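Local coordinates for protein IroE-like serine hydrolase (Shewanella oneidensis, PDB 3GFF) that probably hydrolyses ester bonds, as an alpha/beta-hydrolase of the esterase D family related to the serine hydrolase IroE, at residues A[142-147]-A[246-251]; A[164-169]-A[196-201]; A[170-175]-A[218-223]. All coordinates share one frame; numbering follows the deposited sequence.

Interaction 1 of 3, residues A[142-147]-A[246-251]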
loop_
_atom_site.group_PDB
_atom_site.type_symbol
_atom_site.label_atom_id
_atom_site.label_comp_id
_atom_site.label_asym_id
_atom_site.label_seq_id
_atom_site.Cartn_x
_atom_site.Cartn_y
_atom_site.Cartn_z
ATOM N N VAL A 142 14.813 -5.630 -4.029
ATOM C CA VAL A 142 14.107 -4.987 -2.911
ATOM C C VAL A 142 14.426 -5.761 -1.600
ATOM O O VAL A 142 14.070 -6.933 -1.442
ATOM C CB VAL A 142 12.558 -4.902 -3.144
ATOM C CG1 VAL A 142 11.845 -4.212 -1.971
ATOM C CG2 VAL A 142 12.226 -4.210 -4.475
ATOM N N GLY A 143 15.145 -5.103 -0.692
ATOM C CA GLY A 143 15.542 -5.688 0.570
ATOM C C GLY A 143 15.072 -4.805 1.714
ATOM O O GLY A 143 15.222 -3.586 1.666
ATOM N N HIS A 144 14.468 -5.432 2.726
ATOM C CA HIS A 144 13.970 -4.762 3.909
ATOM C C HIS A 144 14.652 -5.364 5.130
ATOM O O HIS A 144 14.853 -6.602 5.188
ATOM C CB HIS A 144 12.462 -4.981 4.002
ATOM C CG HIS A 144 11.862 -4.568 5.303
ATOM N ND1 HIS A 144 11.493 -5.480 6.260
ATOM C CD2 HIS A 144 11.603 -3.342 5.822
ATOM C CE1 HIS A 144 10.999 -4.834 7.302
ATOM N NE2 HIS A 144 11.071 -3.536 7.073
ATOM N N SER A 145 14.987 -4.517 6.100
ATOM C CA SER A 145 15.616 -4.949 7.349
ATOM C C SER A 145 16.925 -5.609 7.002
ATOM O O SER A 145 17.727 -5.024 6.265
ATOM C CB SER A 145 14.682 -5.869 8.144
ATOM O OG SER A 145 15.138 -6.108 9.485
ATOM N N PHE A 146 17.183 -6.800 7.524
ATOM C CA PHE A 146 18.392 -7.539 7.130
ATOM C C PHE A 146 18.509 -7.729 5.615
ATOM O O PHE A 146 19.617 -7.730 5.090
ATOM C CB PHE A 146 18.456 -8.885 7.813
ATOM C CG PHE A 146 18.873 -8.802 9.220
ATOM C CD1 PHE A 146 17.956 -8.571 10.217
ATOM C CD2 PHE A 146 20.199 -8.954 9.559
ATOM C CE1 PHE A 146 18.373 -8.491 11.506
ATOM C CE2 PHE A 146 20.597 -8.865 10.848
ATOM C CZ PHE A 146 19.722 -8.639 11.811
ATOM N N GLY A 147 17.389 -7.898 4.911
ATOM C CA GLY A 147 17.414 -7.986 3.435
ATOM C C GLY A 147 17.976 -6.702 2.806
ATOM O O GLY A 147 18.502 -6.712 1.687
ATOM N N THR A 246 7.334 2.554 11.502
ATOM C CA THR A 246 8.159 1.681 12.308
ATOM C C THR A 246 9.048 0.862 11.375
ATOM O O THR A 246 8.901 0.854 10.147
ATOM C CB THR A 246 7.320 0.704 13.123
ATOM O OG1 THR A 246 6.683 -0.194 12.223
ATOM C CG2 THR A 246 6.266 1.412 13.986
ATOM N N HIS A 247 9.984 0.152 11.979
ATOM C CA HIS A 247 10.915 -0.639 11.222
ATOM C C HIS A 247 10.195 -1.687 10.363
ATOM O O HIS A 247 10.498 -1.908 9.177
ATOM C CB HIS A 247 11.888 -1.294 12.198
ATOM C CG HIS A 247 12.781 -2.288 11.564
ATOM N ND1 HIS A 247 13.708 -1.935 10.616
ATOM C CD2 HIS A 247 12.908 -3.618 11.753
ATOM C CE1 HIS A 247 14.362 -3.018 10.237
ATOM N NE2 HIS A 247 13.906 -4.048 10.924
ATOM N N GLN A 248 9.217 -2.326 10.961
ATOM C CA GLN A 248 8.430 -3.291 10.212
ATOM C C GLN A 248 7.402 -2.637 9.241
ATOM O O GLN A 248 7.344 -3.037 8.079
ATOM C CB GLN A 248 7.828 -4.347 11.161
ATOM C CG GLN A 248 8.907 -5.356 11.679
ATOM C CD GLN A 248 9.509 -6.234 10.561
ATOM O OE1 GLN A 248 8.841 -6.586 9.591
ATOM N NE2 GLN A 248 10.773 -6.591 10.710
ATOM N N SER A 249 6.655 -1.618 9.676
ATOM C CA SER A 249 5.607 -1.004 8.790
ATOM C C SER A 249 6.130 -0.253 7.555
ATOM O O SER A 249 5.369 0.022 6.627
ATOM C CB SER A 249 4.705 -0.030 9.552
ATOM O OG SER A 249 5.299 1.260 9.676
ATOM N N VAL A 250 7.397 0.110 7.547
ATOM C CA VAL A 250 7.897 0.918 6.444
ATOM C C VAL A 250 8.153 0.111 5.162
ATOM O O VAL A 250 8.344 0.706 4.105
ATOM C CB VAL A 250 9.153 1.739 6.835
ATOM C CG1 VAL A 250 10.430 0.852 6.735
ATOM C CG2 VAL A 250 9.270 2.987 5.939
ATOM N N SER A 251 8.111 -1.227 5.241
ATOM C CA SER A 251 8.343 -2.071 4.068
ATOM C C SER A 251 7.379 -1.718 2.961
ATOM O O SER A 251 7.776 -1.577 1.780
ATOM C CB SER A 251 8.266 -3.586 4.413
ATOM O OG SER A 251 6.971 -3.991 4.875
#

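Interaction 2 of 3, residues A[164-169]-A[196-201]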
loop_
_atom_site.group_PDB
_atom_site.type_symbol
_atom_site.label_atom_id
_atom_site.label_comp_id
_atom_site.label_asym_id
_atom_site.label_seq_id
_atom_site.Cartn_x
_atom_site.Cartn_y
_atom_site.Cartn_z
ATOM N N ALA A 164 19.236 -1.497 -10.009
ATOM C CA ALA A 164 18.504 -0.687 -9.019
ATOM C C ALA A 164 18.273 -1.461 -7.766
ATOM O O ALA A 164 17.935 -2.666 -7.803
ATOM C CB ALA A 164 17.104 -0.223 -9.587
ATOM N N TYR A 165 18.357 -0.745 -6.656
ATOM C CA TYR A 165 18.152 -1.319 -5.340
ATOM C C TYR A 165 17.222 -0.457 -4.487
ATOM O O TYR A 165 17.294 0.782 -4.483
ATOM C CB TYR A 165 19.494 -1.429 -4.604
ATOM C CG TYR A 165 20.558 -2.264 -5.300
ATOM C CD1 TYR A 165 20.604 -3.626 -5.108
ATOM C CD2 TYR A 165 21.520 -1.691 -6.114
ATOM C CE1 TYR A 165 21.552 -4.407 -5.729
ATOM C CE2 TYR A 165 22.514 -2.477 -6.720
ATOM C CZ TYR A 165 22.505 -3.840 -6.514
ATOM O OH TYR A 165 23.416 -4.703 -7.068
ATOM N N LEU A 166 16.376 -1.154 -3.750
ATOM C CA LEU A 166 15.481 -0.584 -2.786
ATOM C C LEU A 166 15.922 -1.154 -1.466
ATOM O O LEU A 166 15.799 -2.370 -1.256
ATOM C CB LEU A 166 14.001 -0.907 -3.060
ATOM C CG LEU A 166 13.288 0.161 -3.901
ATOM C CD1 LEU A 166 13.773 0.140 -5.331
ATOM C CD2 LEU A 166 11.756 0.016 -3.805
ATOM N N ALA A 167 16.451 -0.283 -0.597
ATOM C CA ALA A 167 16.927 -0.678 0.749
ATOM C C ALA A 167 15.973 -0.055 1.775
ATOM O O ALA A 167 16.001 1.130 2.005
ATOM C CB ALA A 167 18.357 -0.222 0.964
ATOM N N LEU A 168 15.094 -0.877 2.330
ATOM C CA LEU A 168 14.011 -0.429 3.210
ATOM C C LEU A 168 14.342 -0.684 4.697
ATOM O O LEU A 168 14.256 -1.791 5.208
ATOM C CB LEU A 168 12.698 -1.107 2.795
ATOM C CG LEU A 168 12.376 -1.055 1.275
ATOM C CD1 LEU A 168 11.068 -1.827 0.899
ATOM C CD2 LEU A 168 12.368 0.402 0.801
ATOM N N ASP A 169 14.733 0.389 5.346
ATOM C CA ASP A 169 15.135 0.431 6.751
ATOM C C ASP A 169 16.212 -0.581 7.025
ATOM O O ASP A 169 16.101 -1.414 7.898
ATOM C CB ASP A 169 13.952 0.258 7.673
ATOM C CG ASP A 169 14.072 1.112 8.909
ATOM O OD1 ASP A 169 14.587 2.244 8.778
ATOM O OD2 ASP A 169 13.639 0.669 9.985
ATOM N N GLN A 196 21.476 2.692 -9.219
ATOM C CA GLN A 196 20.402 3.396 -8.503
ATOM C C GLN A 196 20.152 2.765 -7.139
ATOM O O GLN A 196 20.137 1.559 -7.008
ATOM C CB GLN A 196 19.108 3.449 -9.327
ATOM C CG GLN A 196 19.180 4.514 -10.478
ATOM C CD GLN A 196 17.961 4.481 -11.403
ATOM O OE1 GLN A 196 17.933 3.736 -12.364
ATOM N NE2 GLN A 196 16.995 5.333 -11.151
ATOM N N LEU A 197 19.993 3.618 -6.134
ATOM C CA LEU A 197 19.731 3.225 -4.765
ATOM C C LEU A 197 18.647 4.146 -4.194
ATOM O O LEU A 197 18.709 5.371 -4.345
ATOM C CB LEU A 197 20.989 3.347 -3.887
ATOM C CG LEU A 197 20.738 3.127 -2.377
ATOM C CD1 LEU A 197 20.355 1.668 -2.041
ATOM C CD2 LEU A 197 21.949 3.556 -1.588
ATOM N N PHE A 198 17.643 3.540 -3.581
ATOM C CA PHE A 198 16.602 4.273 -2.842
ATOM C C PHE A 198 16.660 3.745 -1.442
ATOM O O PHE A 198 16.657 2.519 -1.242
ATOM C CB PHE A 198 15.203 4.042 -3.440
ATOM C CG PHE A 198 14.064 4.563 -2.573
ATOM C CD1 PHE A 198 13.639 5.877 -2.674
ATOM C CD2 PHE A 198 13.415 3.715 -1.687
ATOM C CE1 PHE A 198 12.601 6.359 -1.901
ATOM C CE2 PHE A 198 12.377 4.176 -0.914
ATOM C CZ PHE A 198 11.973 5.516 -1.014
HETATM N N MSE A 199 16.742 4.633 -0.457
HETATM C CA MSE A 199 16.663 4.227 0.954
HETATM C C MSE A 199 15.382 4.736 1.619
HETATM O O MSE A 199 15.047 5.932 1.523
HETATM C CB MSE A 199 17.860 4.763 1.763
HETATM C CG MSE A 199 19.174 4.129 1.423
HETATM SE SE MSE A 199 20.648 4.965 2.332
HETATM C CE MSE A 199 20.084 4.658 4.195
ATOM N N ALA A 200 14.670 3.842 2.308
ATOM C CA ALA A 200 13.511 4.236 3.124
ATOM C C ALA A 200 14.085 4.211 4.522
ATOM O O ALA A 200 14.817 3.273 4.860
ATOM C CB ALA A 200 12.331 3.232 3.017
ATOM N N ILE A 201 13.767 5.221 5.323
ATOM C CA ILE A 201 14.280 5.320 6.675
ATOM C C ILE A 201 13.107 5.572 7.616
ATOM O O ILE A 201 12.476 6.632 7.543
ATOM C CB ILE A 201 15.343 6.462 6.830
ATOM C CG1 ILE A 201 16.451 6.306 5.796
ATOM C CG2 ILE A 201 15.921 6.470 8.271
ATOM C CD1 ILE A 201 17.473 7.485 5.710
#

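Interaction 3 of 3, residues A[170-175]-A[218-223]. With IMD (imidazole), chain D.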
loop_
_atom_site.group_PDB
_atom_site.type_symbol
_atom_site.label_atom_id
_atom_site.label_comp_id
_atom_site.label_asym_id
_atom_site.label_seq_id
_atom_site.Cartn_x
_atom_site.Cartn_y
_atom_site.Cartn_z
ATOM N N THR A 170 17.270 -0.475 6.248
ATOM C CA THR A 170 18.426 -1.399 6.312
ATOM C C THR A 170 18.973 -1.543 7.736
ATOM O O THR A 170 19.146 -0.536 8.438
ATOM C CB THR A 170 19.546 -0.868 5.419
ATOM O OG1 THR A 170 19.017 -0.678 4.100
ATOM C CG2 THR A 170 20.774 -1.836 5.374
ATOM N N SER A 171 19.237 -2.787 8.140
ATOM C CA SER A 171 19.796 -3.091 9.459
ATOM C C SER A 171 21.339 -2.833 9.463
ATOM O O SER A 171 22.132 -3.763 9.655
ATOM C CB SER A 171 19.498 -4.558 9.802
ATOM O OG SER A 171 18.093 -4.848 9.742
ATOM N N LEU A 172 21.734 -1.575 9.252
ATOM C CA LEU A 172 23.134 -1.162 9.222
ATOM C C LEU A 172 23.815 -1.354 10.577
ATOM O O LEU A 172 25.045 -1.357 10.660
ATOM C CB LEU A 172 23.275 0.317 8.769
ATOM C CG LEU A 172 22.876 0.669 7.318
ATOM C CD1 LEU A 172 23.007 2.213 7.013
ATOM C CD2 LEU A 172 23.757 -0.091 6.358
ATOM N N TRP A 173 23.030 -1.463 11.646
ATOM C CA TRP A 173 23.586 -1.749 12.964
ATOM C C TRP A 173 24.317 -3.114 13.006
ATOM O O TRP A 173 25.221 -3.343 13.847
ATOM C CB TRP A 173 22.498 -1.693 14.031
ATOM C CG TRP A 173 21.416 -2.694 13.816
ATOM C CD1 TRP A 173 20.230 -2.479 13.201
ATOM C CD2 TRP A 173 21.439 -4.090 14.175
ATOM N NE1 TRP A 173 19.490 -3.637 13.181
ATOM C CE2 TRP A 173 20.217 -4.646 13.754
ATOM C CE3 TRP A 173 22.375 -4.916 14.810
ATOM C CZ2 TRP A 173 19.896 -5.984 13.946
ATOM C CZ3 TRP A 173 22.071 -6.250 14.987
ATOM C CH2 TRP A 173 20.829 -6.771 14.562
ATOM N N PHE A 174 23.991 -4.005 12.065
ATOM C CA PHE A 174 24.590 -5.311 12.106
ATOM C C PHE A 174 26.099 -5.201 11.919
ATOM O O PHE A 174 26.577 -4.580 10.969
ATOM C CB PHE A 174 23.977 -6.282 11.111
ATOM C CG PHE A 174 24.617 -7.625 11.160
ATOM C CD1 PHE A 174 24.271 -8.523 12.128
ATOM C CD2 PHE A 174 25.641 -7.938 10.304
ATOM C CE1 PHE A 174 24.896 -9.740 12.217
ATOM C CE2 PHE A 174 26.263 -9.161 10.374
ATOM C CZ PHE A 174 25.878 -10.070 11.315
ATOM N N ASP A 175 26.835 -5.787 12.862
ATOM C CA ASP A 175 28.291 -5.800 12.857
ATOM C C ASP A 175 28.852 -4.404 12.647
ATOM O O ASP A 175 29.849 -4.235 11.937
ATOM C CB ASP A 175 28.815 -6.801 11.815
ATOM C CG ASP A 175 30.335 -6.985 11.878
ATOM O OD1 ASP A 175 30.933 -6.697 12.929
ATOM O OD2 ASP A 175 30.947 -7.438 10.892
ATOM N N ASP A 218 19.639 6.340 13.452
ATOM C CA ASP A 218 20.754 7.273 13.277
ATOM C C ASP A 218 21.794 6.763 12.280
ATOM O O ASP A 218 22.288 7.545 11.467
ATOM C CB ASP A 218 21.379 7.657 14.628
ATOM C CG ASP A 218 20.379 8.267 15.564
ATOM O OD1 ASP A 218 19.390 8.819 15.053
ATOM O OD2 ASP A 218 20.558 8.194 16.804
ATOM N N LEU A 219 22.101 5.463 12.319
ATOM C CA LEU A 219 23.000 4.832 11.331
ATOM C C LEU A 219 22.492 5.044 9.924
ATOM O O LEU A 219 23.291 5.328 9.031
ATOM C CB LEU A 219 23.181 3.320 11.589
ATOM C CG LEU A 219 24.436 2.891 12.384
ATOM C CD1 LEU A 219 24.891 3.901 13.384
ATOM C CD2 LEU A 219 24.271 1.560 13.017
ATOM N N ASN A 220 21.180 4.895 9.732
ATOM C CA ASN A 220 20.560 5.120 8.420
ATOM C C ASN A 220 20.610 6.567 7.922
ATOM O O ASN A 220 20.950 6.805 6.766
ATOM C CB ASN A 220 19.105 4.620 8.370
ATOM C CG ASN A 220 19.007 3.132 8.034
ATOM O OD1 ASN A 220 18.896 2.779 6.870
ATOM N ND2 ASN A 220 19.087 2.274 9.031
ATOM N N LEU A 221 20.217 7.509 8.788
ATOM C CA LEU A 221 20.180 8.926 8.452
ATOM C C LEU A 221 21.559 9.518 8.117
ATOM O O LEU A 221 21.669 10.383 7.244
ATOM C CB LEU A 221 19.576 9.722 9.615
ATOM C CG LEU A 221 18.094 9.559 9.947
ATOM C CD1 LEU A 221 17.810 10.255 11.306
ATOM C CD2 LEU A 221 17.216 10.132 8.849
ATOM N N ALA A 222 22.582 9.075 8.851
ATOM C CA ALA A 222 23.937 9.529 8.656
ATOM C C ALA A 222 24.552 8.978 7.381
ATOM O O ALA A 222 25.383 9.658 6.747
ATOM C CB ALA A 222 24.825 9.153 9.891
ATOM N N PHE A 223 24.165 7.759 7.007
ATOM C CA PHE A 223 24.716 7.130 5.793
ATOM C C PHE A 223 24.105 7.789 4.554
ATOM O O PHE A 223 24.819 8.039 3.567
ATOM C CB PHE A 223 24.534 5.597 5.830
ATOM C CG PHE A 223 25.145 4.881 4.676
ATOM C CD1 PHE A 223 26.530 4.826 4.527
ATOM C CD2 PHE A 223 24.358 4.235 3.749
ATOM C CE1 PHE A 223 27.104 4.189 3.443
ATOM C CE2 PHE A 223 24.937 3.585 2.668
ATOM C CZ PHE A 223 26.310 3.555 2.531
HETATM N N1 IMD D . 16.609 -5.004 12.603
HETATM C C2 IMD D . 16.227 -3.785 13.075
HETATM N N3 IMD D . 15.266 -3.959 14.029
HETATM C C4 IMD D . 15.026 -5.294 14.146
HETATM C C5 IMD D . 15.883 -5.953 13.248
HETATM O O HOH W 1 17.905 1.868 4.528
#

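Interaction 1 of 3, residues A[142-147]-A[246-251]
Ser145 and His247 meet at what is probably the catalytic centre of an alpha/beta-hydrolase: Ser145 stands on a nucleophile elbow, the sharp turn between strand 138-144 and helix 146-156, and has the place of the nucleophile, while His247 has that of the triad's base. Ser145 OG lies 2.8 Å from His247 NE2, close to the imidazole plane and at the ring's edge, and the two are hydrogen-bonded. With phi at +60° the backbone of Ser145 is strained, as elbow serines commonly are. A CB on Gly143 would run into Gly147 O, and one on Gly147 would be crowded by His144 O, so glycines suit both places. Asp169 takes the ND1 side of His247 and so fixes the imidazole's rotation.

His144, the elbow residue just before the serine, holds the loop of His247 by that residue's carbonyl. Its NE2 donates to His247 O over 2.7 Å at 162°, with the oxygen nearly in the ring plane. The trans chi1 of His144 (169°) swings the ring across to that carbonyl. The two imidazoles are slid apart, with little overlap. The amide of Gln248 stands nearly upright to the His144 ring at its edge, OE1 3.6 Å from CE1. Ser145 CB lies over one face near the rim; on the opposite face Ser251 CB makes a CH-pi contact, 3.8 Å from the ring centroid.

Interaction 2 of 3, residues A[164-169]-A[196-201]
Five backbone hydrogen bonds join 164-169 to 196-201 as parallel neighbours. Tyr165 N gives to Gln196 O, and Phe198 N to Tyr165 O; Ala167 N then reaches Phe198 O at 2.9 Å and 176°, the straightest of the series. Ala200 N returns a bond to Ala167 O. The last rung, Asp169 N to Ala200 O at 2.9 Å, lies just past the end of strand 164-168. It ties down the backbone of Asp169, whose carboxylate probably serves as the triad acid: besides His247, OD2 accepts from His216, while OD1 accepts from the backbone of Ala202, so both oxygens are engaged and the group has little freedom to turn.

The pair belongs to a beta-alpha-beta unit, with helix 178-189 between the strands, in the central sheet of the alpha/beta-hydrolase fold. On the face carrying Leu166, Phe198, Leu168 and Ala200, Leu168 CD2 comes within 3.6 Å of Ala200 CB, the small alanine taking the leucine's methyl at close range. The same methyl meets the edge of the Phe198 ring at CE2, 4.1 Å away; with chi1 at 169° this ring swings away from its own backbone N toward the two leucines, and its CD2 touches Leu166 CG. The other face bears Tyr165, Ala167, Leu197 and Met199, a selenomethionine in place of the natural methionine. There Leu197 CD1 reaches over the neighbouring strand and lies 4.1 Å from both Tyr165 CB and Ala167 CB, while Met199 CG packs more loosely at 4.5 Å from Ala167 CB.

Interaction 3 of 3, residues A[170-175]-A[218-223]
The Asn220 amide meets Thr170 O edge-on: ND2 gives it a bond of 2.9 Å at 175°, in the carbonyl plane and its own. ND2 also bonds His216 O, and a water bridges OD1 to Thr170 N, from which it accepts. Replacing Asn220 by an alanine is likely to deprive Thr170 O and His216 O of their shared donor and to cut the water's link to the helix, so that the loop could shift. The indole of Trp173 has Ser171 O and Phe174 CB above the rim of one face. In plane at its edge lies N1 of a bound imidazole, probably from the crystallisation liquor, which donates a hydrogen bond of 3.2 Å to Ser171 OG; that hydroxyl is also bonded to Ser145 OG, the probable nucleophile.

Around these groups the packing is apolar. Leu172 points at the helix, its CD1 3.7 Å from Leu219 O and 3.9 Å from Phe223 CB, and Leu219 CD2 presses within 3.4 Å of Trp173 CA. These contacts join helix 215-230 to the loop that follows strand 164-168, with its type I turn from Ser171 to Phe174, beside the probable active site of the alpha/beta-hydrolase fold.

All three contacts are buried. Interaction 2 is the most central, its centre about 7 Å from that of the chain, and is made of backbone rungs and mainly hydrocarbon side chains. Interaction 3, its centre about 19 Å from the chain's, lies nearer the outside and relies on one amide, a water and leucine packing at a loop. Interaction 1, at about 12 Å, is mostly polar, as suits a probable active site. Asp169 of interaction 2 completes its triad, and the loop of interaction 3 borders its serine. Strands 138-144 and 164-168 are sheet neighbours, joined by Gly143 O and Leu168 N. Interactions 2 and 3 touch where Met199 and Ile201 pack on the helix carrying Asn220.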